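Local coordinates for flagellar basal body protein (Helicobacter pylori, PDB 5NPY) that probably polymerises into the flagellar hook, the curved joint that passes motor torque from the basal body to the filament, at residues K370-N383 / R393-P407. Numbering follows the deposited sequence.
With 144 (tris-hydroxymethyl-methyl-ammonium), chain B.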
ATOM      1  N   LYS A 370     -16.448   2.335  -4.090  1.00 45.31           N
ATOM      2  CA  LYS A 370     -15.168   1.761  -4.447  1.00 39.91           C
ATOM      3  C   LYS A 370     -14.792   2.144  -5.875  1.00 33.97           C
ATOM      4  O   LYS A 370     -15.608   2.049  -6.796  1.00 32.82           O
ATOM      5  CB  LYS A 370     -15.203   0.244  -4.282  1.00 25.85           C
ATOM      6  CG  LYS A 370     -13.831  -0.421  -4.406  1.00 32.81           C
ATOM      7  CD  LYS A 370     -13.966  -1.953  -4.355  1.00 42.14           C
ATOM      8  CE  LYS A 370     -14.645  -2.503  -5.616  1.00 43.95           C
ATOM      9  NZ  LYS A 370     -15.116  -3.917  -5.461  1.00 46.77           N
ATOM     10  N   TYR A 371     -13.554   2.598  -6.034  1.00 22.53           N
ATOM     11  CA  TYR A 371     -12.872   2.743  -7.305  1.00 24.16           C
ATOM     12  C   TYR A 371     -11.582   1.929  -7.247  1.00 22.19           C
ATOM     13  O   TYR A 371     -11.157   1.479  -6.180  1.00 27.92           O
ATOM     14  CB  TYR A 371     -12.585   4.221  -7.597  1.00 30.57           C
ATOM     15  CG  TYR A 371     -13.817   5.019  -7.947  1.00 29.93           C
ATOM     16  CD1 TYR A 371     -14.100   5.339  -9.268  1.00 35.32           C
ATOM     17  CD2 TYR A 371     -14.697   5.457  -6.962  1.00 37.57           C
ATOM     18  CE1 TYR A 371     -15.221   6.071  -9.608  1.00 41.26           C
ATOM     19  CE2 TYR A 371     -15.830   6.193  -7.290  1.00 41.83           C
ATOM     20  CZ  TYR A 371     -16.083   6.500  -8.619  1.00 47.63           C
ATOM     21  OH  TYR A 371     -17.201   7.230  -8.974  1.00 46.06           O
ATOM     22  N   LEU A 372     -10.966   1.711  -8.404  1.00 18.67           N
ATOM     23  CA  LEU A 372      -9.852   0.775  -8.518  1.00 28.21           C
ATOM     24  C   LEU A 372      -8.597   1.504  -9.006  1.00 21.60           C
ATOM     25  O   LEU A 372      -8.528   1.925 -10.165  1.00 20.87           O
ATOM     26  CB  LEU A 372     -10.231  -0.375  -9.448  1.00 15.20           C
ATOM     27  CG  LEU A 372     -11.390  -1.296  -9.022  1.00 40.74           C
ATOM     28  CD1 LEU A 372     -11.694  -2.265 -10.166  1.00 33.71           C
ATOM     29  CD2 LEU A 372     -11.115  -2.082  -7.716  1.00 25.88           C
ATOM     30  N   LEU A 373      -7.607   1.646  -8.133  1.00 21.59           N
ATOM     31  CA  LEU A 373      -6.356   2.321  -8.490  1.00 14.39           C
ATOM     32  C   LEU A 373      -5.449   1.285  -9.160  1.00 22.56           C
ATOM     33  O   LEU A 373      -4.885   0.400  -8.499  1.00 17.77           O
ATOM     34  CB  LEU A 373      -5.727   2.969  -7.257  1.00 16.12           C
ATOM     35  CG  LEU A 373      -4.342   3.651  -7.407  1.00 28.59           C
ATOM     36  CD1 LEU A 373      -4.235   4.357  -8.710  1.00 28.41           C
ATOM     37  CD2 LEU A 373      -4.044   4.645  -6.317  1.00 13.94           C
ATOM     38  N   GLN A 374      -5.329   1.367 -10.487  1.00 17.83           N
ATOM     39  CA  GLN A 374      -4.613   0.353 -11.244  1.00 18.03           C
ATOM     40  C   GLN A 374      -3.259   0.875 -11.701  1.00 28.70           C
ATOM     41  O   GLN A 374      -3.063   2.080 -11.908  1.00 14.26           O
ATOM     42  CB  GLN A 374      -5.423  -0.132 -12.439  1.00 24.03           C
ATOM     43  CG  GLN A 374      -6.697  -0.859 -11.995  1.00 36.57           C
ATOM     44  CD  GLN A 374      -7.427  -1.580 -13.103  1.00 30.33           C
ATOM     45  OE1 GLN A 374      -7.020  -1.555 -14.262  1.00 32.83           O
ATOM     46  NE2 GLN A 374      -8.526  -2.231 -12.744  1.00 29.75           N
ATOM     47  N   SER A 375      -2.308  -0.055 -11.794  1.00 16.56           N
ATOM     48  CA  SER A 375      -0.952   0.220 -12.247  1.00 22.05           C
ATOM     49  C   SER A 375      -0.522  -0.913 -13.143  1.00 21.73           C
ATOM     50  O   SER A 375      -0.682  -2.077 -12.775  1.00 21.40           O
ATOM     51  CB  SER A 375       0.050   0.328 -11.096  1.00 24.13           C
ATOM     52  OG  SER A 375      -0.071   1.555 -10.428  1.00 17.27           O
ATOM     53  N   GLU A 376       0.048  -0.568 -14.289  1.00 21.91           N
ATOM     54  CA  GLU A 376       0.689  -1.522 -15.174  1.00 18.75           C
ATOM     55  C   GLU A 376       2.163  -1.156 -15.327  1.00 21.02           C
ATOM     56  O   GLU A 376       2.505   0.018 -15.482  1.00 30.28           O
ATOM     57  CB  GLU A 376       0.005  -1.519 -16.515  1.00 17.67           C
ATOM     58  CG  GLU A 376      -1.512  -1.577 -16.448  1.00 20.69           C
ATOM     59  CD  GLU A 376      -2.076  -1.741 -17.840  1.00 25.35           C
ATOM     60  OE1 GLU A 376      -2.684  -0.794 -18.367  1.00 28.86           O
ATOM     61  OE2 GLU A 376      -1.823  -2.803 -18.445  1.00 30.52           O
ATOM     62  N   TYR A 377       3.024  -2.171 -15.312  1.00 28.83           N
ATOM     63  CA  TYR A 377       4.475  -2.016 -15.219  1.00 18.87           C
ATOM     64  C   TYR A 377       5.130  -2.641 -16.443  1.00 24.12           C
ATOM     65  O   TYR A 377       4.817  -3.785 -16.815  1.00 13.95           O
ATOM     66  CB  TYR A 377       5.018  -2.686 -13.935  1.00 15.69           C
ATOM     67  CG  TYR A 377       4.314  -2.290 -12.626  1.00 17.02           C
ATOM     68  CD1 TYR A 377       4.979  -1.536 -11.651  1.00 14.98           C
ATOM     69  CD2 TYR A 377       2.990  -2.687 -12.360  1.00 23.51           C
ATOM     70  CE1 TYR A 377       4.343  -1.165 -10.448  1.00 14.80           C
ATOM     71  CE2 TYR A 377       2.365  -2.342 -11.168  1.00 13.61           C
ATOM     72  CZ  TYR A 377       3.042  -1.566 -10.213  1.00 13.46           C
ATOM     73  OH  TYR A 377       2.422  -1.196  -9.024  1.00 13.43           O
ATOM     74  N   TYR A 378       6.044  -1.900 -17.063  1.00 25.68           N
ATOM     75  CA  TYR A 378       6.788  -2.371 -18.222  1.00 17.25           C
ATOM     76  C   TYR A 378       8.263  -2.179 -17.923  1.00 21.48           C
ATOM     77  O   TYR A 378       8.676  -1.067 -17.584  1.00 31.96           O
ATOM     78  CB  TYR A 378       6.394  -1.606 -19.485  1.00 20.93           C
ATOM     79  CG  TYR A 378       4.896  -1.523 -19.735  1.00 23.98           C
ATOM     80  CD1 TYR A 378       4.154  -0.422 -19.319  1.00 21.04           C
ATOM     81  CD2 TYR A 378       4.233  -2.530 -20.398  1.00 14.39           C
ATOM     82  CE1 TYR A 378       2.775  -0.343 -19.547  1.00 24.46           C
ATOM     83  CE2 TYR A 378       2.871  -2.470 -20.618  1.00 25.91           C
ATOM     84  CZ  TYR A 378       2.150  -1.377 -20.190  1.00 29.15           C
ATOM     85  OH  TYR A 378       0.801  -1.326 -20.416  1.00 38.61           O
ATOM     86  N   MET A 379       9.060  -3.249 -18.049  1.00 26.09           N
ATOM     87  CA  MET A 379      10.491  -3.178 -17.729  1.00 17.31           C
ATOM     88  C   MET A 379      11.285  -2.610 -18.888  1.00 17.13           C
ATOM     89  O   MET A 379      11.136  -3.046 -20.029  1.00 16.72           O
ATOM     90  CB  MET A 379      11.064  -4.539 -17.368  1.00 17.02           C
ATOM     91  CG  MET A 379      12.454  -4.447 -16.740  1.00 20.78           C
ATOM     92  SD  MET A 379      12.916  -6.082 -16.072  1.00 26.61           S
ATOM     93  CE  MET A 379      13.984  -6.683 -17.356  1.00 22.10           C
ATOM     94  N   THR A 380      12.164  -1.665 -18.584  1.00 15.70           N
ATOM     95  CA  THR A 380      12.847  -0.915 -19.624  1.00 18.26           C
ATOM     96  C   THR A 380      14.353  -1.058 -19.579  1.00 13.71           C
ATOM     97  O   THR A 380      15.007  -0.818 -20.599  1.00 24.69           O
ATOM     98  CB  THR A 380      12.502   0.585 -19.521  1.00 14.27           C
ATOM     99  OG1 THR A 380      12.873   1.064 -18.208  1.00 19.59           O
ATOM    100  CG2 THR A 380      11.008   0.815 -19.735  1.00 13.84           C
ATOM    101  N   ASN A 381      14.913  -1.410 -18.433  1.00 13.61           N
ATOM    102  CA  ASN A 381      16.348  -1.481 -18.253  1.00 13.76           C
ATOM    103  C   ASN A 381      16.663  -2.566 -17.239  1.00 13.53           C
ATOM    104  O   ASN A 381      16.014  -2.645 -16.193  1.00 17.45           O
ATOM    105  CB  ASN A 381      16.942  -0.152 -17.763  1.00 16.36           C
ATOM    106  CG  ASN A 381      18.437  -0.113 -17.916  1.00 13.66           C
ATOM    107  OD1 ASN A 381      18.948  -0.041 -19.029  1.00 16.66           O
ATOM    108  ND2 ASN A 381      19.149  -0.201 -16.805  1.00 25.27           N
ATOM    109  N   SER A 382      17.664  -3.382 -17.535  1.00 13.58           N
ATOM    110  CA  SER A 382      18.060  -4.425 -16.600  1.00 18.69           C
ATOM    111  C   SER A 382      19.427  -4.092 -16.010  1.00 23.02           C
ATOM    112  O   SER A 382      20.250  -3.419 -16.645  1.00 21.28           O
ATOM    113  CB  SER A 382      18.076  -5.794 -17.286  1.00 15.53           C
ATOM    114  OG  SER A 382      19.212  -5.900 -18.111  1.00 21.70           O
ATOM    115  N   ASN A 383      19.649  -4.526 -14.773  1.00 27.80           N
ATOM    116  CA  ASN A 383      20.908  -4.248 -14.081  1.00 19.93           C
ATOM    117  C   ASN A 383      21.933  -5.315 -14.471  1.00 26.98           C
ATOM    118  O   ASN A 383      21.883  -6.452 -14.008  1.00 25.94           O
ATOM    119  CB  ASN A 383      20.690  -4.174 -12.574  1.00 22.58           C
ATOM    120  CG  ASN A 383      21.993  -4.344 -11.768  1.00 37.19           C
ATOM    121  OD1 ASN A 383      22.132  -5.280 -10.972  1.00 46.32           O
ATOM    122  ND2 ASN A 383      22.951  -3.458 -11.994  1.00 25.56           N
ATOM    123  N   ARG A 393      23.043   3.572 -17.093  1.00 32.36           N
ATOM    124  CA  ARG A 393      21.843   2.754 -16.986  1.00 22.23           C
ATOM    125  C   ARG A 393      22.175   1.543 -16.131  1.00 30.07           C
ATOM    126  O   ARG A 393      21.880   0.397 -16.500  1.00 23.02           O
ATOM    127  CB  ARG A 393      21.335   2.357 -18.372  1.00 24.43           C
ATOM    128  CG  ARG A 393      21.040   3.556 -19.305  1.00 25.04           C
ATOM    129  CD  ARG A 393      20.704   3.042 -20.693  1.00 32.32           C
ATOM    130  NE  ARG A 393      19.552   2.139 -20.633  1.00 31.61           N
ATOM    131  CZ  ARG A 393      18.351   2.357 -21.171  1.00 32.71           C
ATOM    132  NH1 ARG A 393      18.090   3.438 -21.897  1.00 17.03           N
ATOM    133  NH2 ARG A 393      17.418   1.429 -21.022  1.00 30.27           N
ATOM    134  N   LYS A 394      22.815   1.805 -14.988  1.00 17.88           N
ATOM    135  CA  LYS A 394      23.127   0.737 -14.051  1.00 13.84           C
ATOM    136  C   LYS A 394      21.867   0.156 -13.408  1.00 22.49           C
ATOM    137  O   LYS A 394      21.743  -1.073 -13.254  1.00 22.27           O
ATOM    138  CB  LYS A 394      24.075   1.255 -12.969  1.00 13.95           C
ATOM    139  CG  LYS A 394      24.820   0.156 -12.236  1.00 27.75           C
ATOM    140  CD  LYS A 394      24.563   0.229 -10.766  1.00 41.20           C
ATOM    141  CE  LYS A 394      24.907   1.604 -10.215  1.00 40.48           C
ATOM    142  NZ  LYS A 394      24.124   1.835  -8.986  1.00 31.65           N
ATOM    143  N   ASN A 395      20.961   1.018 -12.944  1.00 15.98           N
ATOM    144  CA  ASN A 395      19.814   0.552 -12.172  1.00 20.39           C
ATOM    145  C   ASN A 395      18.748  -0.090 -13.050  1.00 23.53           C
ATOM    146  O   ASN A 395      18.427   0.409 -14.138  1.00 17.60           O
ATOM    147  CB  ASN A 395      19.185   1.704 -11.401  1.00 20.71           C
ATOM    148  CG  ASN A 395      20.055   2.183 -10.323  1.00 25.51           C
ATOM    149  OD1 ASN A 395      21.026   1.515  -9.990  1.00 24.95           O
ATOM    150  ND2 ASN A 395      19.744   3.358  -9.762  1.00 28.94           N
ATOM    151  N   GLN A 396      18.171  -1.184 -12.551  1.00 16.30           N
ATOM    152  CA  GLN A 396      16.996  -1.749 -13.195  1.00 13.34           C
ATOM    153  C   GLN A 396      15.845  -0.764 -13.075  1.00 22.78           C
ATOM    154  O   GLN A 396      15.651  -0.139 -12.027  1.00 13.27           O
ATOM    155  CB  GLN A 396      16.613  -3.080 -12.563  1.00 24.73           C
ATOM    156  CG  GLN A 396      15.157  -3.434 -12.744  1.00 30.06           C
ATOM    157  CD  GLN A 396      14.932  -4.908 -12.681  1.00 48.90           C
ATOM    158  OE1 GLN A 396      15.738  -5.690 -13.201  1.00 54.86           O
ATOM    159  NE2 GLN A 396      13.829  -5.319 -12.040  1.00 49.87           N
ATOM    160  N   THR A 397      15.094  -0.596 -14.162  1.00 19.20           N
ATOM    161  CA  THR A 397      13.990   0.354 -14.147  1.00 24.40           C
ATOM    162  C   THR A 397      12.775  -0.247 -14.823  1.00 13.37           C
ATOM    163  O   THR A 397      12.885  -1.026 -15.773  1.00 25.42           O
ATOM    164  CB  THR A 397      14.317   1.736 -14.839  1.00 15.00           C
ATOM    165  OG1 THR A 397      14.521   1.564 -16.246  1.00 13.53           O
ATOM    166  CG2 THR A 397      15.535   2.370 -14.216  1.00 13.46           C
ATOM    167  N   TRP A 398      11.619   0.178 -14.344  1.00 18.00           N
ATOM    168  CA  TRP A 398      10.328  -0.081 -14.959  1.00 26.64           C
ATOM    169  C   TRP A 398       9.636   1.255 -15.171  1.00 14.16           C
ATOM    170  O   TRP A 398       9.797   2.166 -14.359  1.00 22.12           O
ATOM    171  CB  TRP A 398       9.446  -0.989 -14.070  1.00 19.92           C
ATOM    172  CG  TRP A 398      10.031  -2.323 -13.767  1.00 27.95           C
ATOM    173  CD1 TRP A 398      11.215  -2.579 -13.144  1.00 25.87           C
ATOM    174  CD2 TRP A 398       9.428  -3.609 -14.027  1.00 29.85           C
ATOM    175  NE1 TRP A 398      11.390  -3.945 -13.003  1.00 23.99           N
ATOM    176  CE2 TRP A 398      10.313  -4.592 -13.545  1.00 15.07           C
ATOM    177  CE3 TRP A 398       8.226  -4.016 -14.627  1.00 30.15           C
ATOM    178  CZ2 TRP A 398      10.049  -5.955 -13.657  1.00 18.57           C
ATOM    179  CZ3 TRP A 398       7.959  -5.363 -14.724  1.00 24.01           C
ATOM    180  CH2 TRP A 398       8.867  -6.321 -14.239  1.00 17.75           C
ATOM    181  N   GLU A 399       8.854   1.370 -16.248  1.00 13.61           N
ATOM    182  CA  GLU A 399       7.955   2.510 -16.427  1.00 19.59           C
ATOM    183  C   GLU A 399       6.533   2.097 -16.080  1.00 29.43           C
ATOM    184  O   GLU A 399       6.003   1.125 -16.649  1.00 18.06           O
ATOM    185  CB  GLU A 399       7.994   3.070 -17.852  1.00 16.93           C
ATOM    186  CG  GLU A 399       9.368   3.536 -18.251  1.00 28.32           C
ATOM    187  CD  GLU A 399       9.352   4.509 -19.400  1.00 29.45           C
ATOM    188  OE1 GLU A 399       8.329   5.196 -19.584  1.00 27.40           O
ATOM    189  OE2 GLU A 399      10.373   4.588 -20.104  1.00 20.19           O
ATOM    190  N   VAL A 400       5.902   2.875 -15.191  1.00 28.86           N
ATOM    191  CA  VAL A 400       4.610   2.540 -14.593  1.00 23.34           C
ATOM    192  C   VAL A 400       3.523   3.506 -15.081  1.00 29.74           C
ATOM    193  O   VAL A 400       3.653   4.730 -14.952  1.00 25.17           O
ATOM    194  CB  VAL A 400       4.702   2.558 -13.058  1.00 27.69           C
ATOM    195  CG1 VAL A 400       3.377   2.134 -12.451  1.00 13.63           C
ATOM    196  CG2 VAL A 400       5.959   1.725 -12.530  1.00 13.46           C
ATOM    197  N   LYS A 401       2.420   2.944 -15.564  1.00 21.92           N
ATOM    198  CA  LYS A 401       1.262   3.670 -16.085  1.00 19.55           C
ATOM    199  C   LYS A 401       0.121   3.488 -15.089  1.00 25.48           C
ATOM    200  O   LYS A 401      -0.390   2.375 -14.941  1.00 17.21           O
ATOM    201  CB  LYS A 401       0.912   3.103 -17.465  1.00 26.48           C
ATOM    202  CG  LYS A 401      -0.498   3.324 -17.993  1.00 29.45           C
ATOM    203  CD  LYS A 401      -0.736   2.467 -19.251  1.00 28.37           C
ATOM    204  CE  LYS A 401      -1.726   3.147 -20.193  1.00 43.00           C
ATOM    205  NZ  LYS A 401      -1.695   2.561 -21.556  1.00 52.94           N
ATOM    206  N   SER A 402      -0.274   4.563 -14.391  1.00 22.41           N
ATOM    207  CA  SER A 402      -1.273   4.466 -13.330  1.00 23.78           C
ATOM    208  C   SER A 402      -2.515   5.317 -13.620  1.00 34.39           C
ATOM    209  O   SER A 402      -2.414   6.437 -14.141  1.00 32.27           O
ATOM    210  CB  SER A 402      -0.693   4.875 -11.974  1.00 14.07           C
ATOM    211  OG  SER A 402       0.490   4.160 -11.650  1.00 27.15           O
ATOM    212  N   TYR A 403      -3.681   4.796 -13.226  1.00 29.45           N
ATOM    213  CA  TYR A 403      -4.975   5.432 -13.470  1.00 25.49           C
ATOM    214  C   TYR A 403      -6.001   4.786 -12.548  1.00 36.56           C
ATOM    215  O   TYR A 403      -5.723   3.779 -11.883  1.00 30.64           O
ATOM    216  CB  TYR A 403      -5.397   5.305 -14.939  1.00 15.83           C
ATOM    217  CG  TYR A 403      -5.270   3.879 -15.446  1.00 29.91           C
ATOM    218  CD1 TYR A 403      -6.344   2.993 -15.362  1.00 28.18           C
ATOM    219  CD2 TYR A 403      -4.067   3.404 -15.976  1.00 23.61           C
ATOM    220  CE1 TYR A 403      -6.229   1.676 -15.804  1.00 16.37           C
ATOM    221  CE2 TYR A 403      -3.947   2.071 -16.407  1.00 31.85           C
ATOM    222  CZ  TYR A 403      -5.045   1.221 -16.315  1.00 24.64           C
ATOM    223  OH  TYR A 403      -4.971  -0.079 -16.731  1.00 25.86           O
ATOM    224  N   ILE A 404      -7.202   5.374 -12.530  1.00 41.56           N
ATOM    225  CA  ILE A 404      -8.301   4.957 -11.662  1.00 39.29           C
ATOM    226  C   ILE A 404      -9.478   4.525 -12.528  1.00 37.84           C
ATOM    227  O   ILE A 404      -9.930   5.283 -13.394  1.00 33.87           O
ATOM    228  CB  ILE A 404      -8.724   6.090 -10.713  1.00 30.50           C
ATOM    229  CG1 ILE A 404      -7.572   6.463  -9.790  1.00 29.98           C
ATOM    230  CG2 ILE A 404      -9.950   5.677  -9.914  1.00 19.48           C
ATOM    231  CD1 ILE A 404      -7.891   7.638  -8.896  1.00 31.21           C
ATOM    232  N   VAL A 405      -9.992   3.321 -12.295  1.00 33.23           N
ATOM    233  CA  VAL A 405     -11.099   2.817 -13.095  1.00 38.87           C
ATOM    234  C   VAL A 405     -12.332   2.699 -12.216  1.00 30.22           C
ATOM    235  O   VAL A 405     -12.243   2.348 -11.035  1.00 35.20           O
ATOM    236  CB  VAL A 405     -10.777   1.479 -13.804  1.00 40.87           C
ATOM    237  CG1 VAL A 405      -9.295   1.186 -13.773  1.00 30.84           C
ATOM    238  CG2 VAL A 405     -11.608   0.317 -13.250  1.00 30.32           C
ATOM    239  N   ASP A 406     -13.473   3.038 -12.787  1.00 39.24           N
ATOM    240  CA  ASP A 406     -14.747   2.767 -12.147  1.00 34.07           C
ATOM    241  C   ASP A 406     -15.054   1.281 -12.294  1.00 34.80           C
ATOM    242  O   ASP A 406     -15.207   0.802 -13.426  1.00 24.51           O
ATOM    243  CB  ASP A 406     -15.842   3.616 -12.785  1.00 36.72           C
ATOM    244  CG  ASP A 406     -17.216   3.385 -12.168  1.00 42.75           C
ATOM    245  OD1 ASP A 406     -17.313   2.782 -11.078  1.00 41.87           O
ATOM    246  OD2 ASP A 406     -18.205   3.834 -12.768  1.00 51.35           O
ATOM    247  N   PRO A 407     -15.123   0.515 -11.202  1.00 27.51           N
ATOM    248  CA  PRO A 407     -15.462  -0.909 -11.341  1.00 33.56           C
ATOM    249  C   PRO A 407     -16.843  -1.123 -11.916  1.00 37.82           C
ATOM    250  O   PRO A 407     -17.118  -2.205 -12.443  1.00 51.35           O
ATOM    251  CB  PRO A 407     -15.368  -1.440  -9.903  1.00 25.24           C
ATOM    252  CG  PRO A 407     -15.682  -0.253  -9.054  1.00 28.02           C
ATOM    253  CD  PRO A 407     -15.125   0.951  -9.797  1.00 28.74           C
TER
HETATM  254  C1  144 B 701      15.572   5.891 -19.048  1.00 20.73           C
HETATM  255  N   144 B 701      14.700   4.738 -19.270  1.00 43.65           N
HETATM  256  C2  144 B 701      14.738   4.357 -20.683  1.00 53.39           C
HETATM  257  O2  144 B 701      13.930   5.159 -21.509  1.00 46.49           O
HETATM  258  C3  144 B 701      13.328   5.067 -18.901  1.00 43.42           C
HETATM  259  O3  144 B 701      12.578   3.892 -18.686  1.00 13.85           O
HETATM  260  C4  144 B 701      15.088   3.550 -18.491  1.00 33.63           C
HETATM  261  O4  144 B 701      16.254   3.606 -17.699  1.00 32.51           O
HETATM  262  O   HOH W   1       0.672   1.484 -22.455  1.00 41.71           O
HETATM  263  O   HOH W   2      23.166  -2.404 -16.244  1.00 18.98           O
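Met379 and Trp398 meet at a non-hydrogen-bonded pair of a long, twisted antiparallel pairing between strands 370-381 and 396-406, inner strands of a sheet in this elongated hook protein. Trp398 CG stands beside its own backbone N (chi1 -59°) and chi2 of 59° turns one face of the indole to Met379, whose CB sits over the six-membered ring, 3.8 Å from its centroid, in a CH-pi contact, while the chain, extended through CG, carries SD obliquely to the same ring as a Met-aromatic contact. On the same buried face Val400 CG1 lies over one face of the Tyr377 ring, a beta-branched residue and an aromatic running side by side. Small serines suit the next pair, where Ser375 OG and Ser402 OG share a 2.9 Å hydrogen bond and Tyr446 also bonds Ser375 OG. On the other face the Tyr403 ring leans across the strands, and its OH donates to Glu376 OE1, from above the carboxylate plane; Tyr356 holds OE2.

A classic beta bulge sets Thr380 and Asn381 both against Thr397. Here Thr397 OG1 donates to Thr380 OG1 at 2.6 Å, and Thr380 OG1 in turn donates to O3 of the bound tris-hydroxymethyl-methyl-ammonium, whose O3 donates to Glu399 OE2 at 2.7 Å. The Asn381 amide, with both donor and acceptor, ties down residues 393-395, which lead into the second strand: ND2 bonds Arg393 O and Asn395 O, while OD1 receives Arg393 NE at 2.8 Å and NH2 at 2.9 Å, both from one face of the amide.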